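PDB 4E3E: beta-methylmalyl-CoA dehydratase from Chloroflexus aurantiacus, which catalyses the reversible dehydration of (2R,3S)-beta-methylmalyl-CoA to mesaconyl-CoA, a step of the glyoxylate assimilation cycle. Local coordinates for residues G120-S129 / E141-K150; N6-F14 / V77-I85. All blocks are in the same frame, centred on the assembly; numbering follows the deposited sequence.

Interaction 1: residues G120-S129 / E141-K150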
loop_
_atom_site.group_PDB
_atom_site.type_symbol
_atom_site.label_atom_id
_atom_site.label_comp_id
_atom_site.label_asym_id
_atom_site.label_seq_id
_atom_site.Cartn_x
_atom_site.Cartn_y
_atom_site.Cartn_z
ATOM N N GLY A 120 11.327 34.233 23.154
ATOM C CA GLY A 120 11.796 34.854 21.912
ATOM C C GLY A 120 12.448 33.924 20.892
ATOM O O GLY A 120 12.982 34.394 19.882
ATOM N N LYS A 121 12.408 32.614 21.151
ATOM C CA LYS A 121 13.037 31.613 20.272
ATOM C C LYS A 121 12.053 31.004 19.276
ATOM O O LYS A 121 12.456 30.475 18.239
ATOM C CB LYS A 121 13.710 30.506 21.091
ATOM C CG LYS A 121 14.819 31.016 21.997
ATOM C CD LYS A 121 15.846 29.938 22.285
ATOM C CE LYS A 121 17.080 30.543 22.929
ATOM N NZ LYS A 121 18.125 29.510 23.149
ATOM N N THR A 122 10.766 31.076 19.607
ATOM C CA THR A 122 9.703 30.541 18.764
ATOM C C THR A 122 8.515 31.502 18.737
ATOM O O THR A 122 8.506 32.516 19.440
ATOM C CB THR A 122 9.200 29.191 19.296
ATOM O OG1 THR A 122 8.804 29.353 20.662
ATOM C CG2 THR A 122 10.277 28.111 19.197
ATOM N N GLY A 123 7.516 31.173 17.925
ATOM C CA GLY A 123 6.276 31.930 17.871
ATOM C C GLY A 123 5.114 31.077 17.394
ATOM O O GLY A 123 5.301 30.040 16.746
ATOM N N VAL A 124 3.908 31.530 17.710
ATOM C CA VAL A 124 2.684 30.839 17.335
ATOM C C VAL A 124 2.064 31.522 16.122
ATOM O O VAL A 124 1.856 32.737 16.124
ATOM C CB VAL A 124 1.668 30.867 18.498
ATOM C CG1 VAL A 124 0.347 30.210 18.098
ATOM C CG2 VAL A 124 2.268 30.225 19.743
ATOM N N VAL A 125 1.757 30.737 15.095
ATOM C CA VAL A 125 1.073 31.264 13.906
ATOM C C VAL A 125 -0.268 30.557 13.754
ATOM O O VAL A 125 -0.352 29.330 13.876
ATOM C CB VAL A 125 1.971 31.179 12.640
ATOM C CG1 VAL A 125 2.659 29.835 12.542
ATOM C CG2 VAL A 125 1.215 31.493 11.338
ATOM N N TYR A 126 -1.317 31.348 13.548
ATOM C CA TYR A 126 -2.672 30.843 13.349
ATOM C C TYR A 126 -2.937 30.958 11.878
ATOM O O TYR A 126 -2.714 32.030 11.296
ATOM C CB TYR A 126 -3.703 31.698 14.102
ATOM C CG TYR A 126 -3.544 31.651 15.600
ATOM C CD1 TYR A 126 -2.528 32.365 16.233
ATOM C CD2 TYR A 126 -4.406 30.895 16.388
ATOM C CE1 TYR A 126 -2.372 32.324 17.610
ATOM C CE2 TYR A 126 -4.261 30.851 17.775
ATOM C CZ TYR A 126 -3.240 31.563 18.374
ATOM O OH TYR A 126 -3.077 31.524 19.735
ATOM N N VAL A 127 -3.405 29.859 11.280
ATOM C CA VAL A 127 -3.778 29.843 9.860
ATOM C C VAL A 127 -5.212 29.368 9.638
ATOM O O VAL A 127 -5.712 28.510 10.368
ATOM C CB VAL A 127 -2.809 28.986 9.001
ATOM C CG1 VAL A 127 -1.397 29.571 9.028
ATOM C CG2 VAL A 127 -2.817 27.519 9.436
ATOM N N HIS A 128 -5.873 29.945 8.637
ATOM C CA HIS A 128 -7.136 29.434 8.155
ATOM C C HIS A 128 -6.821 28.730 6.864
ATOM O O HIS A 128 -6.454 29.379 5.882
ATOM C CB HIS A 128 -8.117 30.589 7.940
ATOM C CG HIS A 128 -9.494 30.162 7.457
ATOM N ND1 HIS A 128 -10.195 30.877 6.557
ATOM C CD2 HIS A 128 -10.285 29.070 7.787
ATOM C CE1 HIS A 128 -11.378 30.277 6.322
ATOM N NE2 HIS A 128 -11.436 29.174 7.080
ATOM N N SER A 129 -6.924 27.398 6.859
ATOM C CA SER A 129 -6.673 26.594 5.642
ATOM C C SER A 129 -7.980 26.149 4.984
ATOM O O SER A 129 -8.918 25.713 5.665
ATOM C CB SER A 129 -5.816 25.371 5.960
ATOM O OG SER A 129 -4.540 25.759 6.412
ATOM N N GLU A 141 -12.688 23.455 5.488
ATOM C CA GLU A 141 -11.941 24.590 6.029
ATOM C C GLU A 141 -11.719 24.375 7.528
ATOM O O GLU A 141 -12.541 23.756 8.199
ATOM C CB GLU A 141 -12.659 25.920 5.759
ATOM C CG GLU A 141 -14.023 26.044 6.432
ATOM C CD GLU A 141 -14.664 27.397 6.208
ATOM O OE1 GLU A 141 -13.950 28.416 6.207
ATOM O OE2 GLU A 141 -15.887 27.448 6.030
ATOM N N TYR A 142 -10.613 24.877 8.050
ATOM C CA TYR A 142 -10.333 24.773 9.483
ATOM C C TYR A 142 -9.286 25.812 9.868
ATOM O O TYR A 142 -8.636 26.420 9.001
ATOM C CB TYR A 142 -9.859 23.358 9.872
ATOM C CG TYR A 142 -8.571 22.950 9.190
ATOM C CD1 TYR A 142 -7.337 23.376 9.679
ATOM C CD2 TYR A 142 -8.588 22.150 8.043
ATOM C CE1 TYR A 142 -6.148 23.025 9.042
ATOM C CE2 TYR A 142 -7.410 21.792 7.400
ATOM C CZ TYR A 142 -6.191 22.236 7.905
ATOM O OH TYR A 142 -5.010 21.899 7.282
ATOM N N ILE A 143 -9.137 26.010 11.171
ATOM C CA ILE A 143 -8.085 26.840 11.712
ATOM C C ILE A 143 -7.158 25.915 12.473
ATOM O O ILE A 143 -7.608 25.000 13.160
ATOM C CB ILE A 143 -8.658 27.916 12.661
ATOM C CG1 ILE A 143 -9.467 28.951 11.866
ATOM C CG2 ILE A 143 -7.557 28.583 13.480
ATOM C CD1 ILE A 143 -10.439 29.721 12.726
ATOM N N ARG A 144 -5.857 26.119 12.330
ATOM C CA ARG A 144 -4.923 25.433 13.195
ATOM C C ARG A 144 -3.861 26.427 13.604
ATOM O O ARG A 144 -3.667 27.455 12.934
ATOM C CB ARG A 144 -4.333 24.167 12.528
ATOM C CG ARG A 144 -3.181 24.365 11.543
ATOM C CD ARG A 144 -2.634 23.008 11.131
ATOM N NE ARG A 144 -1.709 23.024 9.993
ATOM C CZ ARG A 144 -0.424 22.669 10.061
ATOM N NH1 ARG A 144 0.129 22.285 11.222
ATOM N NH2 ARG A 144 0.319 22.690 8.955
ATOM N N TRP A 145 -3.197 26.144 14.716
ATOM C CA TRP A 145 -2.082 26.971 15.135
ATOM C C TRP A 145 -0.922 26.120 15.518
ATOM O O TRP A 145 -1.097 25.021 16.043
ATOM C CB TRP A 145 -2.471 28.019 16.191
ATOM C CG TRP A 145 -3.119 27.505 17.457
ATOM C CD1 TRP A 145 -2.548 27.422 18.720
ATOM C CD2 TRP A 145 -4.504 27.031 17.635
ATOM N NE1 TRP A 145 -3.444 26.931 19.640
ATOM C CE2 TRP A 145 -4.635 26.676 19.060
ATOM C CE3 TRP A 145 -5.606 26.866 16.792
ATOM C CZ2 TRP A 145 -5.817 26.170 19.589
ATOM C CZ3 TRP A 145 -6.796 26.357 17.337
ATOM C CH2 TRP A 145 -6.895 26.016 18.702
ATOM N N VAL A 146 0.269 26.611 15.192
ATOM C CA VAL A 146 1.515 25.850 15.285
ATOM C C VAL A 146 2.593 26.696 15.948
ATOM O O VAL A 146 2.637 27.916 15.774
ATOM C CB VAL A 146 2.033 25.387 13.893
ATOM C CG1 VAL A 146 1.167 24.280 13.335
ATOM C CG2 VAL A 146 2.033 26.526 12.892
HETATM N N MSE A 147 3.465 26.043 16.701
HETATM C CA MSE A 147 4.608 26.719 17.289
HETATM C C MSE A 147 5.730 26.547 16.309
HETATM O O MSE A 147 6.134 25.419 16.020
HETATM C CB MSE A 147 4.944 26.048 18.604
HETATM C CG MSE A 147 6.079 26.856 19.219
HETATM SE SE MSE A 147 6.465 26.043 20.952
HETATM C CE MSE A 147 5.089 26.965 22.033
ATOM N N VAL A 148 6.226 27.662 15.776
ATOM C CA VAL A 148 7.254 27.636 14.728
ATOM C C VAL A 148 8.564 28.263 15.198
ATOM O O VAL A 148 8.564 29.296 15.884
ATOM C CB VAL A 148 6.774 28.350 13.441
ATOM C CG1 VAL A 148 7.788 28.196 12.308
ATOM C CG2 VAL A 148 5.423 27.807 13.014
ATOM N N ARG A 149 9.674 27.635 14.815
ATOM C CA ARG A 149 11.000 28.166 15.087
ATOM C C ARG A 149 11.221 29.519 14.426
ATOM O O ARG A 149 10.775 29.766 13.299
ATOM C CB ARG A 149 12.077 27.224 14.555
ATOM C CG ARG A 149 12.223 25.915 15.293
ATOM C CD ARG A 149 13.385 25.131 14.709
ATOM N NE ARG A 149 13.391 23.758 15.198
ATOM C CZ ARG A 149 12.814 22.731 14.579
ATOM N NH1 ARG A 149 12.183 22.891 13.419
ATOM N NH2 ARG A 149 12.875 21.529 15.121
ATOM N N LYS A 150 11.922 30.389 15.142
ATOM C CA LYS A 150 12.501 31.564 14.530
ATOM C C LYS A 150 13.846 31.141 13.964
ATOM O O LYS A 150 14.581 30.387 14.604
ATOM C CB LYS A 150 12.687 32.676 15.556
ATOM C CG LYS A 150 11.411 33.424 15.893
ATOM C CD LYS A 150 11.638 34.501 16.945
ATOM C CE LYS A 150 12.395 35.702 16.391
ATOM N NZ LYS A 150 12.500 36.800 17.393
HETATM O O HOH W 1 -3.115 23.832 7.674
#
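Tyr126 and Trp145 face each other as a non-hydrogen-bonded pair of an antiparallel beta hairpin. Their planes are near parallel, 21° apart, but slid so that the rings barely overlap. Trp145 CB and CG do most of the touching; CB lies over one face of the Tyr126 ring, 3.5 Å from CD2. Trp145 CG sits between its own backbone N and carbonyl carbon (chi1 56°), and this sets the indole with one face under Tyr126 CE2, which is 3.5 Å from Trp145 CG. Val124 CG1 packs alongside Trp145 CB.

His128, on the same face, crosses the side chain of Glu141 near the far end. His128 NE2 donates to Glu141 OE1 at 2.8 Å. It meets the anti lone pair of OE1, and that oxygen lies in the imidazole plane. The bond is bent, 134° at the hydrogen. The other carboxylate oxygen forms a salt bridge with Arg94.

The opposite face carries Val125, Val127, Ser129, Tyr142, Arg144, Val146 and Val148. Val125 CG1 is packed tightly, 3.4 Å from Val146 CG2 and 3.5 Å from Val148 CG2. Ser129 CB lies over the Tyr142 ring as a CH-pi contact. One water joins Ser129 OG, Tyr142 OH and Arg144 NE, and it accepts from Arg144 NE at 2.8 Å. Ser129 OG also bonds to Ser109, and the Arg144 guanidinium to Asn87, Thr76 and Ser81.

Paired backbone bonds, such as Val148 N to Gly123 O at 2.7 Å, join the strands. In the hotdog-type sheet the hairpin lies between strands 104-116 and 84-95, and helix 65-80 packs against Ser129, Tyr142 and Arg144.

Interaction 2: residues N6-F14 / V77-I85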
loop_
_atom_site.group_PDB
_atom_site.type_symbol
_atom_site.label_atom_id
_atom_site.label_comp_id
_atom_site.label_asym_id
_atom_site.label_seq_id
_atom_site.Cartn_x
_atom_site.Cartn_y
_atom_site.Cartn_z
ATOM N N ASN A 6 13.391 25.093 -1.151
ATOM C CA ASN A 6 12.347 25.779 -0.394
ATOM C C ASN A 6 12.592 25.547 1.088
ATOM O O ASN A 6 12.307 24.451 1.588
ATOM C CB ASN A 6 10.965 25.264 -0.824
ATOM C CG ASN A 6 9.814 25.884 -0.034
ATOM O OD1 ASN A 6 10.012 26.703 0.876
ATOM N ND2 ASN A 6 8.588 25.487 -0.386
ATOM N N PRO A 7 13.118 26.569 1.800
ATOM C CA PRO A 7 13.447 26.376 3.218
ATOM C C PRO A 7 12.204 26.366 4.111
ATOM O O PRO A 7 12.314 26.133 5.311
ATOM C CB PRO A 7 14.333 27.589 3.537
ATOM C CG PRO A 7 13.878 28.646 2.594
ATOM C CD PRO A 7 13.440 27.936 1.337
ATOM N N GLY A 8 11.036 26.608 3.515
ATOM C CA GLY A 8 9.798 26.769 4.272
ATOM C C GLY A 8 9.785 28.148 4.910
ATOM O O GLY A 8 10.686 28.964 4.685
ATOM N N ASN A 9 8.763 28.432 5.696
ATOM C CA ASN A 9 8.744 29.686 6.424
ATOM C C ASN A 9 9.187 29.459 7.850
ATOM O O ASN A 9 8.861 28.429 8.438
ATOM C CB ASN A 9 7.340 30.269 6.426
ATOM C CG ASN A 9 6.931 30.788 5.069
ATOM O OD1 ASN A 9 7.500 31.758 4.572
ATOM N ND2 ASN A 9 5.942 30.142 4.461
ATOM N N PHE A 10 9.937 30.411 8.396
ATOM C CA PHE A 10 10.201 30.452 9.833
ATOM C C PHE A 10 9.267 31.496 10.433
ATOM O O PHE A 10 8.601 32.215 9.683
ATOM C CB PHE A 10 11.674 30.782 10.108
ATOM C CG PHE A 10 12.603 29.637 9.831
ATOM C CD1 PHE A 10 13.035 29.367 8.529
ATOM C CD2 PHE A 10 13.042 28.819 10.866
ATOM C CE1 PHE A 10 13.887 28.303 8.270
ATOM C CE2 PHE A 10 13.895 27.755 10.612
ATOM C CZ PHE A 10 14.317 27.494 9.315
ATOM N N PHE A 11 9.202 31.587 11.765
ATOM C CA PHE A 11 8.187 32.440 12.397
ATOM C C PHE A 11 8.186 33.883 11.890
ATOM O O PHE A 11 7.122 34.418 11.551
ATOM C CB PHE A 11 8.256 32.406 13.932
ATOM C CG PHE A 11 7.246 33.310 14.601
ATOM C CD1 PHE A 11 5.883 32.998 14.574
ATOM C CD2 PHE A 11 7.651 34.483 15.235
ATOM C CE1 PHE A 11 4.949 33.829 15.178
ATOM C CE2 PHE A 11 6.723 35.316 15.840
ATOM C CZ PHE A 11 5.369 34.988 15.811
ATOM N N GLU A 12 9.373 34.493 11.823
ATOM C CA GLU A 12 9.510 35.900 11.420
ATOM C C GLU A 12 9.147 36.140 9.949
ATOM O O GLU A 12 8.965 37.284 9.520
ATOM C CB GLU A 12 10.918 36.440 11.742
ATOM C CG GLU A 12 12.071 35.783 10.984
ATOM C CD GLU A 12 12.717 34.629 11.741
ATOM O OE1 GLU A 12 12.001 33.677 12.135
ATOM O OE2 GLU A 12 13.954 34.668 11.926
ATOM N N ASP A 13 9.035 35.053 9.191
ATOM C CA ASP A 13 8.706 35.128 7.773
ATOM C C ASP A 13 7.223 35.363 7.511
ATOM O O ASP A 13 6.853 35.800 6.422
ATOM C CB ASP A 13 9.177 33.869 7.041
ATOM C CG ASP A 13 10.680 33.676 7.122
ATOM O OD1 ASP A 13 11.424 34.685 7.154
ATOM O OD2 ASP A 13 11.122 32.513 7.155
ATOM N N PHE A 14 6.384 35.075 8.504
ATOM C CA PHE A 14 4.939 35.190 8.343
ATOM C C PHE A 14 4.443 36.625 8.468
ATOM O O PHE A 14 4.958 37.405 9.268
ATOM C CB PHE A 14 4.208 34.287 9.340
ATOM C CG PHE A 14 4.364 32.816 9.057
ATOM C CD1 PHE A 14 3.726 32.226 7.956
ATOM C CD2 PHE A 14 5.138 32.011 9.896
ATOM C CE1 PHE A 14 3.870 30.864 7.696
ATOM C CE2 PHE A 14 5.283 30.654 9.642
ATOM C CZ PHE A 14 4.648 30.076 8.544
ATOM N N VAL A 77 1.759 21.656 4.839
ATOM C CA VAL A 77 2.979 21.384 5.633
ATOM C C VAL A 77 4.269 22.082 5.122
ATOM O O VAL A 77 4.986 22.714 5.926
ATOM C CB VAL A 77 3.177 19.875 5.877
ATOM C CG1 VAL A 77 4.546 19.584 6.511
ATOM C CG2 VAL A 77 2.056 19.346 6.771
ATOM N N PRO A 78 4.570 21.990 3.803
ATOM C CA PRO A 78 5.797 22.649 3.309
ATOM C C PRO A 78 5.893 24.140 3.685
ATOM O O PRO A 78 6.974 24.605 4.048
ATOM C CB PRO A 78 5.690 22.484 1.780
ATOM C CG PRO A 78 4.848 21.261 1.598
ATOM C CD PRO A 78 3.808 21.379 2.687
ATOM N N ASP A 79 4.767 24.854 3.642
ATOM C CA ASP A 79 4.745 26.310 3.857
ATOM C C ASP A 79 4.424 26.758 5.280
ATOM O O ASP A 79 4.776 27.872 5.671
ATOM C CB ASP A 79 3.744 26.955 2.902
ATOM C CG ASP A 79 4.022 26.605 1.458
ATOM O OD1 ASP A 79 5.170 26.791 1.018
ATOM O OD2 ASP A 79 3.109 26.135 0.763
ATOM N N ILE A 80 3.746 25.910 6.048
ATOM C CA ILE A 80 3.275 26.305 7.375
ATOM C C ILE A 80 4.067 25.647 8.500
ATOM O O ILE A 80 4.487 26.330 9.429
ATOM C CB ILE A 80 1.759 26.019 7.548
ATOM C CG1 ILE A 80 0.949 26.704 6.442
ATOM C CG2 ILE A 80 1.263 26.407 8.947
ATOM C CD1 ILE A 80 1.151 28.201 6.323
ATOM N N SER A 81 4.274 24.334 8.422
ATOM C CA SER A 81 4.780 23.599 9.584
ATOM C C SER A 81 6.092 22.865 9.350
ATOM O O SER A 81 6.545 22.128 10.228
ATOM C CB SER A 81 3.711 22.657 10.168
ATOM O OG SER A 81 3.153 21.811 9.169
ATOM N N LEU A 82 6.709 23.073 8.189
ATOM C CA LEU A 82 8.029 22.496 7.937
ATOM C C LEU A 82 9.005 22.799 9.094
ATOM O O LEU A 82 9.744 21.922 9.531
ATOM C CB LEU A 82 8.601 22.959 6.592
ATOM C CG LEU A 82 9.859 22.211 6.122
ATOM C CD1 LEU A 82 9.598 20.717 5.949
ATOM C CD2 LEU A 82 10.413 22.808 4.834
ATOM N N ASN A 83 8.965 24.032 9.605
ATOM C CA ASN A 83 9.840 24.457 10.696
ATOM C C ASN A 83 9.141 24.588 12.059
ATOM O O ASN A 83 9.589 25.340 12.927
ATOM C CB ASN A 83 10.533 25.763 10.309
ATOM C CG ASN A 83 11.272 25.643 9.000
ATOM O OD1 ASN A 83 12.207 24.854 8.895
ATOM N ND2 ASN A 83 10.823 26.383 7.975
ATOM N N ALA A 84 8.051 23.840 12.235
ATOM C CA ALA A 84 7.259 23.867 13.469
ATOM C C ALA A 84 7.795 22.909 14.525
ATOM O O ALA A 84 8.324 21.845 14.196
ATOM C CB ALA A 84 5.792 23.557 13.172
ATOM N N ILE A 85 7.652 23.301 15.793
ATOM C CA ILE A 85 7.952 22.432 16.943
ATOM C C ILE A 85 6.749 21.520 17.223
ATOM O O ILE A 85 6.920 20.340 17.505
ATOM C CB ILE A 85 8.282 23.243 18.228
ATOM C CG1 ILE A 85 9.409 24.263 17.985
ATOM C CG2 ILE A 85 8.616 22.326 19.414
ATOM C CD1 ILE A 85 10.795 23.668 17.862
HETATM O O HOH W 2 7.206 26.251 9.191
#
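Asn83 CG stands anti to its carbonyl carbon (chi1 -55°), which carries the amide across to the 6-14 loop; a similar first torsion in Phe10 lays its ring against that amide. The contact joins this N-terminal loop to the end of helix 65-80 and the type I beta turn Ser81 to Ala84. Ring and amide are stacked, 14° apart, with Asn83 CG over one face of Phe10. Asn83 ND2 uses both hydrogens: one to Pro7 O at 3.1 Å, in the carbonyl plane, and the other to Asn9 O at 2.9 Å, from above that carbonyl's plane. With an alanine here both amide bonds go, which would probably leave Pro7 O without its mate, Asn9 O short of one donor, and the Phe10 ring freer to turn.

A CB on Gly8 would clash with Asn83 ND2 and crowd Leu82 CD2 and Pro78 O. Gly8 N is held by Asn6 OD1 in an Asx turn. Asn6 N bonds to Asn263 of the second subunit. Phe14 turns its edge to Asp79 O and Ile80 O. A water donates to Asn9 O and Ile80 O and accepts from Asn83 N. Asn9 ND2 donates to Asp79 O at 2.8 Å, on a lone pair and nearly straight at 177°.

Interactions 1 and 2 touch, their centres about 9 Å apart. The joins are made by the end of strand 138-149. Met147 O is 2.6 Å from Ile85 N and Arg149 O is 2.9 Å from Phe11 N, both probable hydrogen bonds. The loop 6-14 and the start of strand 84-95 are thus probably both tied to the 141-150 strand. Arg144 of interaction 1 also reaches Ser81 of interaction 2. The side chain of Arg144 comes within about 3 Å of that of Asn87 (nearest atoms), and Ile85 and Asn87 belong to a substrate-binding segment inferred by similarity. Interaction 1 therefore borders that probable site, while most of interaction 2 lies away from it.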